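PDB 4QTO: betaine aldehyde dehydrogenase from Staphylococcus aureus subsp. aureus COL, which catalyses the NAD-dependent oxidation of betaine aldehyde to glycine betaine, as a four-chain aldehyde dehydrogenase. Local coordinates for residues 421-426 and 432-437; 284-289 and 299-304. All blocks are in the same frame, centred on the assembly; numbering follows the deposited sequence. Where two conformers were deposited one is given.

Contact 1. Residues 421-426 and 432-437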
loop_
_atom_site.group_PDB
_atom_site.type_symbol
_atom_site.label_atom_id
_atom_site.label_comp_id
_atom_site.label_asym_id
_atom_site.label_seq_id
_atom_site.Cartn_x
_atom_site.Cartn_y
_atom_site.Cartn_z
ATOM N N THR A 421 -4.329 38.504 -13.586
ATOM C CA THR A 421 -3.657 39.622 -12.922
ATOM C C THR A 421 -2.164 39.309 -12.968
ATOM O O THR A 421 -1.782 38.128 -13.047
ATOM C CB THR A 421 -4.066 39.800 -11.436
ATOM O OG1 THR A 421 -3.906 38.558 -10.720
ATOM C CG2 THR A 421 -5.494 40.255 -11.326
ATOM N N VAL A 422 -1.336 40.334 -12.905
ATOM C CA VAL A 422 0.106 40.183 -12.906
ATOM C C VAL A 422 0.687 40.941 -11.713
ATOM O O VAL A 422 0.477 42.164 -11.591
ATOM C CB VAL A 422 0.763 40.705 -14.215
ATOM C CG1 VAL A 422 2.257 40.405 -14.215
ATOM C CG2 VAL A 422 0.125 40.045 -15.448
ATOM N N GLU A 423 1.442 40.240 -10.877
ATOM C CA GLU A 423 2.125 40.819 -9.727
ATOM C C GLU A 423 3.584 40.487 -9.855
ATOM O O GLU A 423 3.930 39.400 -10.349
ATOM C CB GLU A 423 1.666 40.187 -8.409
ATOM C CG GLU A 423 0.281 40.593 -7.931
ATOM C CD GLU A 423 -0.253 39.578 -6.936
ATOM O OE1 GLU A 423 -0.063 39.745 -5.717
ATOM O OE2 GLU A 423 -0.736 38.527 -7.412
ATOM N N GLY A 424 4.436 41.370 -9.361
ATOM C CA GLY A 424 5.860 41.088 -9.369
ATOM C C GLY A 424 6.339 40.540 -8.031
ATOM O O GLY A 424 5.703 40.771 -6.984
ATOM N N PHE A 425 7.455 39.812 -8.052
ATOM C CA PHE A 425 8.100 39.349 -6.819
ATOM C C PHE A 425 9.612 39.508 -6.967
ATOM O O PHE A 425 10.155 39.408 -8.073
ATOM C CB PHE A 425 7.752 37.925 -6.446
ATOM C CG PHE A 425 8.255 36.882 -7.404
ATOM C CD1 PHE A 425 9.553 36.385 -7.278
ATOM C CD2 PHE A 425 7.448 36.387 -8.415
ATOM C CE1 PHE A 425 10.021 35.413 -8.149
ATOM C CE2 PHE A 425 7.904 35.407 -9.271
ATOM C CZ PHE A 425 9.192 34.921 -9.137
ATOM N N GLU A 426 10.306 39.727 -5.859
ATOM C CA GLU A 426 11.742 39.957 -5.927
ATOM C C GLU A 426 12.546 38.668 -5.800
ATOM O O GLU A 426 13.494 38.430 -6.557
ATOM C CB GLU A 426 12.154 40.942 -4.834
ATOM C CG GLU A 426 13.590 41.391 -4.888
ATOM C CD GLU A 426 13.935 42.181 -6.156
ATOM O OE1 GLU A 426 13.047 42.849 -6.751
ATOM O OE2 GLU A 426 15.122 42.141 -6.518
ATOM N N ILE A 432 6.795 32.583 -3.004
ATOM C CA ILE A 432 6.073 31.630 -2.170
ATOM C C ILE A 432 5.061 32.335 -1.239
ATOM O O ILE A 432 3.901 31.901 -1.122
ATOM C CB ILE A 432 7.064 30.791 -1.332
ATOM C CG1 ILE A 432 7.899 29.891 -2.267
ATOM C CG2 ILE A 432 6.305 30.000 -0.288
ATOM C CD1 ILE A 432 9.154 29.371 -1.599
ATOM N N GLN A 433 5.499 33.412 -0.587
ATOM C CA GLN A 433 4.624 34.153 0.335
ATOM C C GLN A 433 3.387 34.698 -0.380
ATOM O O GLN A 433 2.268 34.556 0.105
ATOM C CB GLN A 433 5.386 35.280 1.015
ATOM C CG GLN A 433 6.414 34.812 2.020
ATOM C CD GLN A 433 7.238 35.942 2.604
ATOM O OE1 GLN A 433 6.953 37.126 2.380
ATOM N NE2 GLN A 433 8.276 35.579 3.362
ATOM N N LEU A 434 3.584 35.300 -1.551
ATOM C CA LEU A 434 2.465 35.835 -2.327
ATOM C C LEU A 434 1.552 34.733 -2.839
ATOM O O LEU A 434 0.334 34.808 -2.735
ATOM C CB LEU A 434 2.974 36.664 -3.505
ATOM C CG LEU A 434 3.599 37.996 -3.124
ATOM C CD1 LEU A 434 4.201 38.627 -4.365
ATOM C CD2 LEU A 434 2.541 38.915 -2.519
ATOM N N ALA A 435 2.135 33.666 -3.375
ATOM C CA ALA A 435 1.342 32.572 -3.911
ATOM C C ALA A 435 0.439 31.940 -2.853
ATOM O O ALA A 435 -0.706 31.578 -3.170
ATOM C CB ALA A 435 2.242 31.524 -4.546
ATOM N N ASN A 436 0.954 31.843 -1.620
ATOM C CA ASN A 436 0.213 31.260 -0.516
ATOM C C ASN A 436 -0.733 32.247 0.173
ATOM O O ASN A 436 -1.542 31.831 1.026
ATOM C CB ASN A 436 1.166 30.646 0.508
ATOM C CG ASN A 436 1.724 29.315 0.057
ATOM O OD1 ASN A 436 1.091 28.587 -0.725
ATOM N ND2 ASN A 436 2.867 28.962 0.599
ATOM N N ASP A 437 -0.683 33.511 -0.250
ATOM C CA ASP A 437 -1.532 34.547 0.351
ATOM C C ASP A 437 -2.875 34.642 -0.377
ATOM O O ASP A 437 -3.120 35.579 -1.169
ATOM C CB ASP A 437 -0.834 35.904 0.309
ATOM C CG ASP A 437 -1.606 36.980 1.062
ATOM O OD1 ASP A 437 -2.419 36.616 1.923
ATOM O OD2 ASP A 437 -1.392 38.206 0.799
#
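Leu-434 makes every contact across to the strand, touching three consecutive residues from its place on the helix. Its CD1 methyl lies 3.7 Å from Gly-424 O, a van der Waals contact with the carbonyl oxygen, and 4.2 Å from Phe-425 CB, the apolar pair. The aromatic ring itself is turned away: with CG of Phe-425 held between the backbone N and the carbonyl carbon (chi1 66°), Leu-434 meets the CB stem, while the ring packs edge-to-face with Phe-289. The other methyl, Leu-434 CD2, stands 4.2 Å from Glu-423 OE1, a loose flank beside the carboxylate.

These residues belong to a beta-alpha-beta crossover of the aldehyde dehydrogenase catalytic domain. Strand 419-425 runs into helix 428-436, which passes across the sheet to the parallel strand 443-447. The short segments run nearly antiparallel, at 148°, with their axes 9.6 Å apart at closest approach.

The polar part is settled by residues outside the pair. Glu-423 OE2 forms a salt bridge with Arg-318 NE on the neighbouring strand 318-322, and the same arginine donates through NH1 to Asp-437 O, so one guanidinium ties the strand to Asp-437, in the turn that follows the helix. Arg-318 probably offsets the charge of Glu-423. Asp-437 OD2, 6.8 Å from Glu-423 OE1, has a different partner, Thr-406 OG1, to which it is hydrogen-bonded.

Contact 2. Residues 284-289 and 299-304; sequences NPNIIF and DQALNG
Asn-286 extends from strand 285-288 toward Ala-301 with CG anti to the backbone N (chi1 -174°), and a second torsion of -8° sends ND2, rather than OD1, farthest from the strand. That amide nitrogen ends 3.6 Å from Ala-301 CA and 4.1 Å from Ala-301 CB, set against the flank of helix 294-306. Gln-300 O is 3.9 Å from Asn-286 ND2, too distant to bond, and is instead taken by Gly-304 N within the helix.

The polar link between strand and helix is a water. It accepts from Asn-286 ND2 at 3.0 Å and donates to Ala-301 O at 2.9 Å. Along the helix, Asn-303 ND2 donates almost straight (170°) to Gln-300 OE1 at 2.9 Å, the acceptor lying in the Asn-303 amide plane but the donor standing well above the Gln-300 carbonyl plane; a second bond, to Asp-299 OD2, is weak. Asp-299 also accepts from Val-515 N and Asn-516 N of a second subunit, placing this helix at a subunit interface.

Strand and helix are successive elements of the catalytic domain's alpha/beta fold, and Asn-284, just before the strand, donates to the backbone oxygen of modified Cys-313, the active-site cysteine. By passing the hydrogen-bond direction on from amide N-H to helix carbonyl, the water joins a donor and an acceptor that make no direct bond to each other, inside a buried contact.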
loop_
_atom_site.group_PDB
_atom_site.type_symbol
_atom_site.label_atom_id
_atom_site.label_comp_id
_atom_site.label_asym_id
_atom_site.label_seq_id
_atom_site.Cartn_x
_atom_site.Cartn_y
_atom_site.Cartn_z
ATOM N N ASN A 284 -5.340 30.426 -8.698
ATOM C CA ASN A 284 -4.162 29.591 -8.925
ATOM C C ASN A 284 -2.976 30.359 -9.422
ATOM O O ASN A 284 -3.089 31.031 -10.450
ATOM C CB ASN A 284 -4.560 28.501 -9.912
ATOM C CG ASN A 284 -5.854 27.821 -9.506
ATOM O OD1 ASN A 284 -5.923 27.144 -8.506
ATOM N ND2 ASN A 284 -6.935 28.127 -10.249
ATOM N N PRO A 285 -1.848 30.259 -8.706
ATOM C CA PRO A 285 -0.671 31.006 -9.108
ATOM C C PRO A 285 0.107 30.392 -10.262
ATOM O O PRO A 285 0.277 29.177 -10.315
ATOM C CB PRO A 285 0.161 31.012 -7.839
ATOM C CG PRO A 285 -0.145 29.709 -7.185
ATOM C CD PRO A 285 -1.602 29.481 -7.473
ATOM N N ASN A 286 0.654 31.253 -11.123
ATOM C CA ASN A 286 1.540 30.835 -12.220
ATOM C C ASN A 286 2.812 31.632 -11.956
ATOM O O ASN A 286 2.864 32.849 -12.210
ATOM C CB ASN A 286 0.896 31.158 -13.545
ATOM C CG ASN A 286 1.690 30.636 -14.709
ATOM O OD1 ASN A 286 2.819 30.160 -14.526
ATOM N ND2 ASN A 286 1.123 30.716 -15.902
ATOM N N ILE A 287 3.819 30.989 -11.374
ATOM C CA ILE A 287 5.025 31.648 -10.914
ATOM C C ILE A 287 6.131 31.527 -11.972
ATOM O O ILE A 287 6.567 30.420 -12.300
ATOM C CB ILE A 287 5.504 31.004 -9.599
ATOM C CG1 ILE A 287 4.412 31.102 -8.530
ATOM C CG2 ILE A 287 6.784 31.634 -9.111
ATOM C CD1 ILE A 287 4.692 30.298 -7.286
ATOM N N ILE A 288 6.596 32.670 -12.449
ATOM C CA ILE A 288 7.580 32.722 -13.527
ATOM C C ILE A 288 8.856 33.409 -13.065
ATOM O O ILE A 288 8.869 34.608 -12.770
ATOM C CB ILE A 288 6.966 33.436 -14.729
ATOM C CG1 ILE A 288 5.641 32.774 -15.163
ATOM C CG2 ILE A 288 7.965 33.519 -15.874
ATOM C CD1 ILE A 288 4.880 33.584 -16.177
ATOM N N PHE A 289 9.924 32.638 -12.963
ATOM C CA PHE A 289 11.236 33.166 -12.579
ATOM C C PHE A 289 11.989 33.742 -13.759
ATOM O O PHE A 289 11.696 33.420 -14.924
ATOM C CB PHE A 289 12.062 32.071 -11.930
ATOM C CG PHE A 289 11.659 31.769 -10.513
ATOM C CD1 PHE A 289 12.214 32.499 -9.472
ATOM C CD2 PHE A 289 10.724 30.806 -10.219
ATOM C CE1 PHE A 289 11.850 32.259 -8.167
ATOM C CE2 PHE A 289 10.358 30.543 -8.906
ATOM C CZ PHE A 289 10.934 31.283 -7.867
ATOM N N ASP A 299 3.781 31.367 -23.532
ATOM C CA ASP A 299 2.818 30.419 -24.104
ATOM C C ASP A 299 1.910 29.840 -23.008
ATOM O O ASP A 299 0.676 29.803 -23.143
ATOM C CB ASP A 299 3.573 29.273 -24.794
ATOM C CG ASP A 299 2.664 28.195 -25.364
ATOM O OD1 ASP A 299 2.149 28.374 -26.481
ATOM O OD2 ASP A 299 2.567 27.118 -24.738
ATOM N N GLN A 300 2.533 29.379 -21.919
ATOM C CA GLN A 300 1.793 28.742 -20.846
ATOM C C GLN A 300 0.995 29.724 -19.998
ATOM O O GLN A 300 -0.007 29.341 -19.376
ATOM C CB GLN A 300 2.702 27.839 -20.001
ATOM C CG GLN A 300 3.187 26.620 -20.786
ATOM C CD GLN A 300 2.124 25.547 -20.932
ATOM O OE1 GLN A 300 0.919 25.820 -21.094
ATOM N NE2 GLN A 300 2.555 24.305 -20.872
ATOM N N ALA A 301 1.365 31.014 -19.984
ATOM C CA ALA A 301 0.590 31.993 -19.250
ATOM C C ALA A 301 -0.716 32.229 -20.035
ATOM O O ALA A 301 -1.792 32.389 -19.447
ATOM C CB ALA A 301 1.346 33.295 -19.078
ATOM N N LEU A 302 -0.615 32.250 -21.357
ATOM C CA LEU A 302 -1.815 32.362 -22.204
ATOM C C LEU A 302 -2.704 31.143 -21.993
ATOM O O LEU A 302 -3.925 31.258 -21.824
ATOM C CB LEU A 302 -1.426 32.475 -23.669
ATOM C CG LEU A 302 -0.704 33.763 -24.081
ATOM C CD1 LEU A 302 0.093 33.529 -25.360
ATOM C CD2 LEU A 302 -1.663 34.934 -24.217
ATOM N N ASN A 303 -2.096 29.956 -22.017
ATOM C CA ASN A 303 -2.867 28.733 -21.846
ATOM C C ASN A 303 -3.544 28.710 -20.485
ATOM O O ASN A 303 -4.733 28.371 -20.355
ATOM C CB ASN A 303 -1.981 27.513 -22.059
ATOM C CG ASN A 303 -1.365 27.477 -23.453
ATOM O OD1 ASN A 303 -1.905 28.045 -24.412
ATOM N ND2 ASN A 303 -0.222 26.832 -23.566
ATOM N N GLY A 304 -2.778 29.051 -19.456
ATOM C CA GLY A 304 -3.321 29.098 -18.130
ATOM C C GLY A 304 -4.463 30.073 -17.970
ATOM O O GLY A 304 -5.455 29.778 -17.282
HETATM O O HOH W 1 -1.635 31.804 -16.576
#

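How the contacts relate
Going from the N terminus, strand 285-288 comes first, and contact 2 folds helix 294-306 back onto it, closing a loop after a connection of five residues. Strand 318-322 follows, and much later strand 419-425 leads through two residues into helix 428-436, where contact 1 closes. The two loops lie in series and neither nests within nor crosses the other. In space they share the seven-stranded sheet, strand 318-322 running between their strands. Ala-435 packs on Pro-285 and Ile-287, whereas Asn-286 faces helix 294-306, so the two helices cover opposite faces of the sheet. Phe-425 CZ, 3.7 Å from Ile-288 O, joins the strand ends.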